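Local coordinates for protein SAM-dependent methyltransferase (Anabaena variabilis ATCC 29413, PDB 3GGD) that probably transfers a methyl group from S-adenosylmethionine to an acceptor substrate, and binds S-adenosylhomocysteine, at residues E3-I8 with G167-F172; D62-N67 with G83-K88; S148-L153 with F208-I213. One frame throughout, in Å; residues are numbered along the deposited sequence. Where two conformers were deposited one is given.

The protein has the seven-stranded sheet of the class I methyltransferases, with strand order 3-2-1-4-5-7-6. Contact 2 lies in its core, where strands 60-63 and 81-85 run parallel and their ends hold the cofactor product. Contact 3 is partly buried and joins helix 142-153 to the edge strand 211-217; apolar packing there gives way to a salt bridge and a cobalt ion. Contacts 2 and 3 meet where Phe63 packs on Leu149 and Leu152. Contact 1 stands apart, about 16 Å from contact 2 between nearest atoms. It is peripheral, though Leu5, Ile169 and Phe172 are buried. It ties the N-terminal segment to helix 168-179 by apolar contacts, beside a sulfate at the helix start.

Contact 1. Residues E3-I8 with G167-F172; sequences EKLSAI and GCIDFF. With SO4 (sulfate ion), chain G.
Leu5 and Ile169 join the N-terminal segment to the first turn of helix 168-179, which follows strand 158-164 in this Rossmann-like methyltransferase fold. Segment 3-8 has no regular structure and lies against the helix through apolar contacts. The tight part is small. CG2 of Ile169 is 4.0 Å from CB of Leu5 and also meets the carbonyl O of Leu5 at 3.6 Å. That methyl stands anti to the backbone N of Ile169 (chi1 -60° for CG1), and this turns it to the incoming segment while CG1 lies beside the sulfate. The other end of Leu5 reaches one turn further along the helix, where its CD1 touches CB of Phe172 at 3.7 Å. The Phe172 ring then leads away from the segment, and CD2 of Phe171 sits over the centre of one of its faces. Arg195 and Met190 also touch Leu5, and Asn173 OD1 accepts its backbone N-H.

The other side is looser. The CB of Ser6 points away from the helix, and the exposed Ala7 adds only a small area. Here Gly167, at the N-cap position, begins a helix start that holds a sulfate, probably from the crystallisation liquor. The Ile169 and Asp170 amides donate to it; Gly167 N also points at it, but doubtfully close. The positive end of the helix dipole probably helps to hold this anion. The Ile169 bond is the longer, and the straighter runs from Asp170 N to sulfate O1, 2.7 Å at an N-H...O angle of 175°.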
loop_
_atom_site.group_PDB
_atom_site.type_symbol
_atom_site.label_atom_id
_atom_site.label_comp_id
_atom_site.label_asym_id
_atom_site.label_seq_id
_atom_site.Cartn_x
_atom_site.Cartn_y
_atom_site.Cartn_z
ATOM N N GLU A 3 0.569 -9.819 22.906
ATOM C CA GLU A 3 1.884 -9.371 23.458
ATOM C C GLU A 3 2.548 -8.347 22.504
ATOM O O GLU A 3 1.961 -7.965 21.449
ATOM C CB GLU A 3 2.806 -10.571 23.727
ATOM N N LYS A 4 3.764 -7.928 22.888
ATOM C CA LYS A 4 4.516 -6.836 22.228
ATOM C C LYS A 4 4.949 -7.158 20.789
ATOM O O LYS A 4 5.396 -8.277 20.511
ATOM C CB LYS A 4 5.750 -6.506 23.077
ATOM C CG LYS A 4 6.185 -5.056 23.056
ATOM C CD LYS A 4 7.242 -4.780 24.138
ATOM C CE LYS A 4 7.496 -3.280 24.334
ATOM N N LEU A 5 4.813 -6.185 19.883
ATOM C CA LEU A 5 5.248 -6.354 18.484
ATOM C C LEU A 5 6.768 -6.341 18.385
ATOM O O LEU A 5 7.431 -5.591 19.082
ATOM C CB LEU A 5 4.703 -5.237 17.578
ATOM C CG LEU A 5 3.238 -5.263 17.152
ATOM C CD1 LEU A 5 2.886 -3.980 16.469
ATOM C CD2 LEU A 5 2.961 -6.439 16.242
ATOM N N SER A 6 7.307 -7.154 17.490
ATOM C CA SER A 6 8.749 -7.210 17.257
ATOM C C SER A 6 9.133 -6.514 15.945
ATOM O O SER A 6 8.390 -6.576 14.958
ATOM C CB SER A 6 9.225 -8.665 17.226
ATOM O OG SER A 6 10.592 -8.741 16.849
ATOM N N ALA A 7 10.295 -5.854 15.955
ATOM C CA ALA A 7 10.848 -5.206 14.762
ATOM C C ALA A 7 11.457 -6.258 13.808
ATOM O O ALA A 7 11.214 -6.226 12.588
ATOM C CB ALA A 7 11.901 -4.143 15.158
ATOM N N ILE A 8 12.242 -7.186 14.365
ATOM C CA ILE A 8 12.875 -8.250 13.575
ATOM C C ILE A 8 11.929 -9.463 13.400
ATOM O O ILE A 8 11.384 -9.670 12.305
ATOM C CB ILE A 8 14.243 -8.705 14.186
ATOM N N GLY A 167 9.854 4.080 13.572
ATOM C CA GLY A 167 9.009 4.437 14.701
ATOM C C GLY A 167 7.699 3.689 14.687
ATOM O O GLY A 167 6.991 3.669 15.668
ATOM N N CYS A 168 7.393 3.027 13.584
ATOM C CA CYS A 168 6.128 2.295 13.482
ATOM C C CYS A 168 5.879 1.339 14.654
ATOM O O CYS A 168 4.802 1.344 15.249
ATOM C CB CYS A 168 6.084 1.496 12.170
ATOM S SG CYS A 168 4.605 0.361 12.041
ATOM N N ILE A 169 6.858 0.483 14.936
ATOM C CA ILE A 169 6.697 -0.561 15.961
ATOM C C ILE A 169 6.624 0.070 17.360
ATOM O O ILE A 169 5.799 -0.337 18.167
ATOM C CB ILE A 169 7.801 -1.675 15.832
ATOM C CG1 ILE A 169 7.724 -2.357 14.438
ATOM C CG2 ILE A 169 7.751 -2.696 16.999
ATOM C CD1 ILE A 169 6.378 -2.942 14.021
ATOM N N ASP A 170 7.466 1.064 17.636
ATOM C CA ASP A 170 7.364 1.790 18.883
ATOM C C ASP A 170 5.988 2.457 19.062
ATOM O O ASP A 170 5.431 2.487 20.141
ATOM C CB ASP A 170 8.406 2.888 18.934
ATOM C CG ASP A 170 9.827 2.364 19.178
ATOM O OD1 ASP A 170 10.021 1.181 19.570
ATOM O OD2 ASP A 170 10.755 3.179 18.980
ATOM N N PHE A 171 5.476 3.035 17.994
ATOM C CA PHE A 171 4.187 3.685 18.024
ATOM C C PHE A 171 3.103 2.706 18.493
ATOM O O PHE A 171 2.343 2.992 19.420
ATOM C CB PHE A 171 3.839 4.215 16.624
ATOM C CG PHE A 171 2.448 4.772 16.530
ATOM C CD1 PHE A 171 2.193 6.091 16.863
ATOM C CD2 PHE A 171 1.399 3.962 16.138
ATOM C CE1 PHE A 171 0.899 6.600 16.791
ATOM C CE2 PHE A 171 0.113 4.455 16.081
ATOM C CZ PHE A 171 -0.129 5.790 16.420
ATOM N N PHE A 172 3.045 1.545 17.851
ATOM C CA PHE A 172 2.034 0.559 18.223
ATOM C C PHE A 172 2.262 -0.039 19.618
ATOM O O PHE A 172 1.311 -0.249 20.372
ATOM C CB PHE A 172 1.889 -0.523 17.159
ATOM C CG PHE A 172 1.179 -0.059 15.941
ATOM C CD1 PHE A 172 -0.141 0.343 16.017
ATOM C CD2 PHE A 172 1.818 -0.029 14.717
ATOM C CE1 PHE A 172 -0.791 0.798 14.913
ATOM C CE2 PHE A 172 1.169 0.425 13.574
ATOM C CZ PHE A 172 -0.134 0.824 13.655
HETATM S S SO4 G . 10.535 1.013 15.078
HETATM O O1 SO4 G . 9.502 1.637 15.909
HETATM O O2 SO4 G . 11.509 0.293 15.915
HETATM O O3 SO4 G . 11.163 2.004 14.168
HETATM O O4 SO4 G . 9.903 -0.015 14.245
#

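Contact 2. Residues D62-N67 with G83-K88; sequences DFACGN and GLDVSK. With SAH (S-adenosyl-L-homocysteine), chain E.
The Phe63 ring, the Asp85 carboxylate and the adenine of S-adenosylhomocysteine are the flat groups of this contact. Leu84 CD1 approaches the Phe63 ring obliquely, 4.3 Å from Phe63 CD2, and the adenine C2 also comes obliquely. Leu145, Leu149 and Leu152 of helix 142-153 pack on the same side chain. Val86 CG1 lies over one face of the adenine, 3.5 Å from its C4. The carboxylate is met from above its plane by Gly66 N, 2.9 Å from Asp85 OD2. At its edge, Ser87 N donates to the anti lone pair of Asp85 OD1, closing an Asx turn.

Strands 60-63 and 81-85 run parallel within a beta-alpha-beta unit. Leu84 N donates to Asp62 O at 3.0 Å. Past the strand end, Leu84 O accepts from Cys65 N at 3.0 Å, and more weakly from Ala64 N. Cys65 SG lies 3.5 Å from Gly83 C; a chi1 of 65° sets the sulfur between its own backbone N and carbonyl carbon, facing the neighbouring strand.

Residues 64-67 belong to the glycine-rich loop that follows strand 60-63, and Asp85 is the acidic residue at the end of the second strand. The ribose O2' donates to Asp85 OD1 and O3' to Asp85 OD2, each at 2.7 Å. Ala64 O accepts from the amino N of the homocysteine part. Each carboxylate oxygen thus accepts from one ribose hydroxyl and one backbone amide, which fixes its rotation and probably favours the charged form.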
loop_
_atom_site.group_PDB
_atom_site.type_symbol
_atom_site.label_atom_id
_atom_site.label_comp_id
_atom_site.label_asym_id
_atom_site.label_seq_id
_atom_site.Cartn_x
_atom_site.Cartn_y
_atom_site.Cartn_z
ATOM N N ASP A 62 -2.757 1.710 -9.404
ATOM C CA ASP A 62 -2.918 1.711 -7.917
ATOM C C ASP A 62 -2.471 0.325 -7.521
ATOM O O ASP A 62 -3.198 -0.654 -7.690
ATOM C CB ASP A 62 -4.369 1.957 -7.471
ATOM C CG ASP A 62 -4.507 2.125 -5.962
ATOM O OD1 ASP A 62 -3.545 1.825 -5.213
ATOM O OD2 ASP A 62 -5.599 2.550 -5.516
ATOM N N PHE A 63 -1.218 0.234 -7.084
ATOM C CA PHE A 63 -0.589 -1.046 -6.789
ATOM C C PHE A 63 -0.945 -1.481 -5.359
ATOM O O PHE A 63 -0.681 -0.728 -4.417
ATOM C CB PHE A 63 0.940 -0.958 -6.889
ATOM C CG PHE A 63 1.557 -2.295 -6.873
ATOM C CD1 PHE A 63 1.729 -2.971 -5.677
ATOM C CD2 PHE A 63 1.814 -2.949 -8.064
ATOM C CE1 PHE A 63 2.216 -4.255 -5.653
ATOM C CE2 PHE A 63 2.310 -4.257 -8.059
ATOM C CZ PHE A 63 2.487 -4.919 -6.846
ATOM N N ALA A 64 -1.537 -2.676 -5.199
ATOM C CA ALA A 64 -2.029 -3.159 -3.879
ATOM C C ALA A 64 -3.203 -2.253 -3.443
ATOM O O ALA A 64 -3.239 -1.668 -2.352
ATOM C CB ALA A 64 -0.876 -3.235 -2.792
ATOM N N CYS A 65 -4.153 -2.108 -4.353
ATOM C CA CYS A 65 -5.264 -1.184 -4.199
ATOM C C CYS A 65 -6.317 -1.555 -3.137
ATOM O O CYS A 65 -7.227 -0.753 -2.840
ATOM C CB CYS A 65 -5.955 -1.011 -5.550
ATOM S SG CYS A 65 -6.745 -2.552 -6.158
ATOM N N GLY A 66 -6.252 -2.775 -2.601
ATOM C CA GLY A 66 -7.205 -3.191 -1.570
ATOM C C GLY A 66 -8.636 -3.103 -2.097
ATOM O O GLY A 66 -8.918 -3.525 -3.230
ATOM N N ASN A 67 -9.521 -2.512 -1.300
ATOM C CA ASN A 67 -10.931 -2.379 -1.650
ATOM C C ASN A 67 -11.262 -1.192 -2.521
ATOM O O ASN A 67 -12.447 -0.877 -2.736
ATOM C CB ASN A 67 -11.826 -2.360 -0.403
ATOM C CG ASN A 67 -11.516 -1.207 0.523
ATOM O OD1 ASN A 67 -10.642 -0.409 0.241
ATOM N ND2 ASN A 67 -12.226 -1.123 1.632
ATOM N N GLY A 83 -6.321 -0.957 -10.992
ATOM C CA GLY A 83 -6.158 -1.348 -9.593
ATOM C C GLY A 83 -5.692 -2.800 -9.536
ATOM O O GLY A 83 -6.361 -3.706 -10.037
ATOM N N LEU A 84 -4.510 -3.012 -8.974
ATOM C CA LEU A 84 -3.934 -4.349 -8.873
ATOM C C LEU A 84 -3.874 -4.784 -7.398
ATOM O O LEU A 84 -3.479 -4.006 -6.515
ATOM C CB LEU A 84 -2.531 -4.366 -9.455
ATOM C CG LEU A 84 -2.355 -4.028 -10.949
ATOM C CD1 LEU A 84 -0.827 -4.044 -11.272
ATOM C CD2 LEU A 84 -3.151 -4.956 -11.832
ATOM N N ASP A 85 -4.230 -6.040 -7.142
ATOM C CA ASP A 85 -4.110 -6.592 -5.809
ATOM C C ASP A 85 -3.967 -8.101 -5.911
ATOM O O ASP A 85 -4.483 -8.736 -6.857
ATOM C CB ASP A 85 -5.311 -6.207 -4.939
ATOM C CG ASP A 85 -4.985 -6.251 -3.445
ATOM O OD1 ASP A 85 -5.003 -7.370 -2.850
ATOM O OD2 ASP A 85 -4.699 -5.161 -2.859
ATOM N N VAL A 86 -3.283 -8.677 -4.932
ATOM C CA VAL A 86 -3.132 -10.128 -4.836
ATOM C C VAL A 86 -4.414 -10.850 -4.445
ATOM O O VAL A 86 -4.560 -12.033 -4.758
ATOM C CB VAL A 86 -2.016 -10.515 -3.794
ATOM C CG1 VAL A 86 -2.477 -10.329 -2.341
ATOM C CG2 VAL A 86 -1.486 -11.945 -4.034
ATOM N N SER A 87 -5.359 -10.135 -3.807
ATOM C CA SER A 87 -6.537 -10.755 -3.239
ATOM C C SER A 87 -7.770 -10.616 -4.098
ATOM O O SER A 87 -8.232 -9.487 -4.358
ATOM C CB SER A 87 -6.859 -10.129 -1.855
ATOM O OG SER A 87 -8.137 -10.564 -1.361
ATOM N N LYS A 88 -8.374 -11.761 -4.441
ATOM C CA LYS A 88 -9.611 -11.743 -5.202
ATOM C C LYS A 88 -10.768 -11.165 -4.395
ATOM O O LYS A 88 -11.665 -10.531 -4.956
ATOM C CB LYS A 88 -9.945 -13.130 -5.753
ATOM C CG LYS A 88 -10.230 -14.153 -4.703
ATOM C CD LYS A 88 -10.639 -15.497 -5.285
ATOM C CE LYS A 88 -10.775 -16.510 -4.130
ATOM N NZ LYS A 88 -11.099 -17.843 -4.647
HETATM N N SAH E . -3.461 0.604 -0.884
HETATM C CA SAH E . -4.700 0.171 -0.186
HETATM C CB SAH E . -4.520 -1.109 0.657
HETATM C CG SAH E . -3.432 -1.148 1.745
HETATM S SD SAH E . -3.432 -2.682 2.692
HETATM C C SAH E . -5.265 1.276 0.693
HETATM O O SAH E . -6.475 1.254 1.033
HETATM O OXT SAH E . -4.538 2.183 1.099
HETATM C "C5'" SAH E . -2.185 -3.603 1.835
HETATM C "C4'" SAH E . -2.707 -4.235 0.511
HETATM O "O4'" SAH E . -1.630 -4.942 -0.148
HETATM C "C3'" SAH E . -3.832 -5.277 0.641
HETATM O "O3'" SAH E . -4.946 -4.983 -0.184
HETATM C "C2'" SAH E . -3.198 -6.582 0.175
HETATM O "O2'" SAH E . -4.104 -7.578 -0.343
HETATM C "C1'" SAH E . -2.148 -6.090 -0.804
HETATM N N9 SAH E . -1.084 -7.065 -1.074
HETATM C C8 SAH E . -0.467 -7.825 -0.129
HETATM N N7 SAH E . 0.479 -8.589 -0.701
HETATM C C5 SAH E . 0.450 -8.313 -2.040
HETATM C C6 SAH E . 1.158 -8.831 -3.205
HETATM N N6 SAH E . 2.074 -9.798 -2.965
HETATM N N1 SAH E . 0.867 -8.371 -4.431
HETATM C C2 SAH E . -0.102 -7.414 -4.597
HETATM N N3 SAH E . -0.787 -6.928 -3.563
HETATM C C4 SAH E . -0.582 -7.346 -2.298
#

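Contact 3. Residues S148-L153 with F208-I213; sequences SLRILL and FPDFEI. With CO (cobalt (II) ion), chain C; EDO (1,2-ethanediol), chain O.
Arg150 and Phe208 mark the nearest approach of the two backbones, with CA atoms 8.0 Å apart, so side chains must bridge the gap. Segment 148-153 is the last part of helix 142-153. Segment 208-213 leaves helix 201-207 through a type I turn from Phe208 to Phe211, closed by the bond from Phe211 N to Phe208 O, and then enters strand 211-217.

Arg150 makes the polar bridge. Its chain runs straight to CD and then bends at chi3 (-69°), bringing NE and NH2 side-on to Asp210. NE donates to Asp210 OD2 at 2.9 Å and NH2 to Asp210 OD1 at 2.8 Å, each on the syn lone pair. The NH2 bond is the straighter, at 171°, and its acceptor lies in the guanidinium plane. The two flat groups are nearly coplanar, 27° apart. NH2 also donates to Tyr207 O, at the end of helix 201-207, so Arg150 grips both the helix end and the Asp210 carboxylate in the turn.

In the methyltransferase fold this ties a helix packed on the parallel strands to the turn that leads into the edge strand 211-217, beyond the antiparallel strand 237-244. Apolar chains fill the inner side. Leu149 CD1 meets the edge of the Phe208 ring, 4.0 Å from CZ. Leu153 CD1 comes obliquely to the Phe211 ring, 3.7 Å from CE2, and the same ring stacks edge-to-face with His244.

Asp210 OD2, already bonded to Arg150 NE, binds the cobalt ion at 2.0 Å; His244 NE2 is another ligand of that metal.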
loop_
_atom_site.group_PDB
_atom_site.type_symbol
_atom_site.label_atom_id
_atom_site.label_comp_id
_atom_site.label_asym_id
_atom_site.label_seq_id
_atom_site.Cartn_x
_atom_site.Cartn_y
_atom_site.Cartn_z
ATOM N N SER A 148 9.023 -6.475 -9.395
ATOM C CA SER A 148 7.738 -6.206 -10.010
ATOM C C SER A 148 7.537 -4.732 -10.321
ATOM O O SER A 148 7.105 -4.358 -11.415
ATOM C CB SER A 148 6.614 -6.758 -9.129
ATOM O OG SER A 148 6.636 -8.191 -9.090
ATOM N N LEU A 149 7.850 -3.883 -9.358
ATOM C CA LEU A 149 7.667 -2.469 -9.515
ATOM C C LEU A 149 8.557 -1.883 -10.613
ATOM O O LEU A 149 8.108 -1.059 -11.386
ATOM C CB LEU A 149 7.862 -1.756 -8.154
ATOM C CG LEU A 149 6.783 -2.142 -7.108
ATOM C CD1 LEU A 149 7.168 -1.719 -5.659
ATOM C CD2 LEU A 149 5.334 -1.602 -7.432
ATOM N N ARG A 150 9.811 -2.322 -10.654
ATOM C CA ARG A 150 10.785 -1.899 -11.623
ATOM C C ARG A 150 10.269 -2.249 -13.033
ATOM O O ARG A 150 10.378 -1.451 -13.956
ATOM C CB ARG A 150 12.138 -2.609 -11.346
ATOM C CG ARG A 150 13.208 -2.356 -12.411
ATOM C CD ARG A 150 14.545 -3.041 -12.179
ATOM N NE ARG A 150 15.163 -2.406 -11.029
ATOM C CZ ARG A 150 15.114 -2.834 -9.772
ATOM N NH1 ARG A 150 14.564 -4.008 -9.437
ATOM N NH2 ARG A 150 15.642 -2.063 -8.831
ATOM N N ILE A 151 9.721 -3.448 -13.179
ATOM C CA ILE A 151 9.176 -3.910 -14.436
ATOM C C ILE A 151 7.981 -3.024 -14.866
ATOM O O ILE A 151 7.930 -2.557 -16.015
ATOM C CB ILE A 151 8.726 -5.379 -14.328
ATOM C CG1 ILE A 151 9.952 -6.310 -14.170
ATOM C CG2 ILE A 151 7.892 -5.779 -15.560
ATOM C CD1 ILE A 151 9.594 -7.757 -13.707
ATOM N N LEU A 152 7.058 -2.743 -13.950
ATOM C CA LEU A 152 5.888 -1.941 -14.327
ATOM C C LEU A 152 6.211 -0.482 -14.740
ATOM O O LEU A 152 5.561 0.103 -15.658
ATOM C CB LEU A 152 4.875 -1.930 -13.179
ATOM C CG LEU A 152 4.225 -3.279 -12.838
ATOM C CD1 LEU A 152 3.443 -3.224 -11.498
ATOM C CD2 LEU A 152 3.325 -3.810 -14.017
ATOM N N LEU A 153 7.186 0.115 -14.035
ATOM C CA LEU A 153 7.567 1.498 -14.247
ATOM C C LEU A 153 8.354 1.736 -15.532
ATOM O O LEU A 153 8.216 2.788 -16.188
ATOM C CB LEU A 153 8.422 1.975 -13.069
ATOM C CG LEU A 153 7.652 2.165 -11.748
ATOM C CD1 LEU A 153 8.597 2.150 -10.529
ATOM C CD2 LEU A 153 6.760 3.446 -11.796
ATOM N N PHE A 208 16.011 -0.136 -4.830
ATOM C CA PHE A 208 15.959 0.665 -6.043
ATOM C C PHE A 208 17.194 1.505 -6.243
ATOM O O PHE A 208 17.117 2.709 -6.415
ATOM C CB PHE A 208 14.737 1.584 -6.023
ATOM C CG PHE A 208 13.419 0.854 -5.834
ATOM C CD1 PHE A 208 12.839 0.146 -6.880
ATOM C CD2 PHE A 208 12.748 0.903 -4.611
ATOM C CE1 PHE A 208 11.624 -0.540 -6.693
ATOM C CE2 PHE A 208 11.541 0.231 -4.426
ATOM C CZ PHE A 208 10.973 -0.492 -5.469
ATOM N N PRO A 209 18.350 0.874 -6.260
ATOM C CA PRO A 209 19.568 1.661 -6.409
ATOM C C PRO A 209 19.655 2.378 -7.782
ATOM O O PRO A 209 20.406 3.336 -7.929
ATOM C CB PRO A 209 20.689 0.622 -6.242
ATOM C CG PRO A 209 20.051 -0.640 -6.655
ATOM C CD PRO A 209 18.613 -0.562 -6.198
ATOM N N ASP A 210 18.911 1.877 -8.770
ATOM C CA ASP A 210 18.862 2.446 -10.106
ATOM C C ASP A 210 17.806 3.556 -10.223
ATOM O O ASP A 210 17.529 4.025 -11.311
ATOM C CB ASP A 210 18.618 1.355 -11.169
ATOM C CG ASP A 210 17.464 0.392 -10.842
ATOM O OD1 ASP A 210 17.038 0.269 -9.663
ATOM O OD2 ASP A 210 17.058 -0.351 -11.776
ATOM N N PHE A 211 17.225 3.981 -9.106
ATOM C CA PHE A 211 16.218 5.047 -9.148
ATOM C C PHE A 211 16.682 6.355 -8.494
ATOM O O PHE A 211 17.460 6.358 -7.558
ATOM C CB PHE A 211 14.905 4.583 -8.494
ATOM C CG PHE A 211 14.100 3.649 -9.359
ATOM C CD1 PHE A 211 14.588 2.373 -9.663
ATOM C CD2 PHE A 211 12.888 4.059 -9.923
ATOM C CE1 PHE A 211 13.871 1.508 -10.494
ATOM C CE2 PHE A 211 12.174 3.197 -10.768
ATOM C CZ PHE A 211 12.650 1.928 -11.039
ATOM N N GLU A 212 16.177 7.458 -9.031
ATOM C CA GLU A 212 16.344 8.799 -8.490
ATOM C C GLU A 212 15.156 9.051 -7.565
ATOM O O GLU A 212 14.050 8.624 -7.878
ATOM C CB GLU A 212 16.297 9.807 -9.649
ATOM C CG GLU A 212 16.710 11.215 -9.294
ATOM C CD GLU A 212 16.535 12.206 -10.441
ATOM O OE1 GLU A 212 16.196 11.792 -11.576
ATOM O OE2 GLU A 212 16.716 13.410 -10.191
ATOM N N ILE A 213 15.377 9.718 -6.433
ATOM C CA ILE A 213 14.293 10.157 -5.576
ATOM C C ILE A 213 13.987 11.592 -6.014
ATOM O O ILE A 213 14.825 12.454 -5.900
ATOM C CB ILE A 213 14.684 10.134 -4.086
ATOM C CG1 ILE A 213 15.065 8.704 -3.670
ATOM C CG2 ILE A 213 13.547 10.816 -3.198
ATOM C CD1 ILE A 213 15.644 8.554 -2.256
HETATM CO CO CO C . 17.443 -0.130 -13.746
HETATM C C1 EDO O . 18.124 9.690 -4.969
HETATM O O1 EDO O . 18.274 10.467 -6.134
HETATM C C2 EDO O . 19.449 9.484 -4.265
HETATM O O2 EDO O . 19.239 8.437 -3.328
#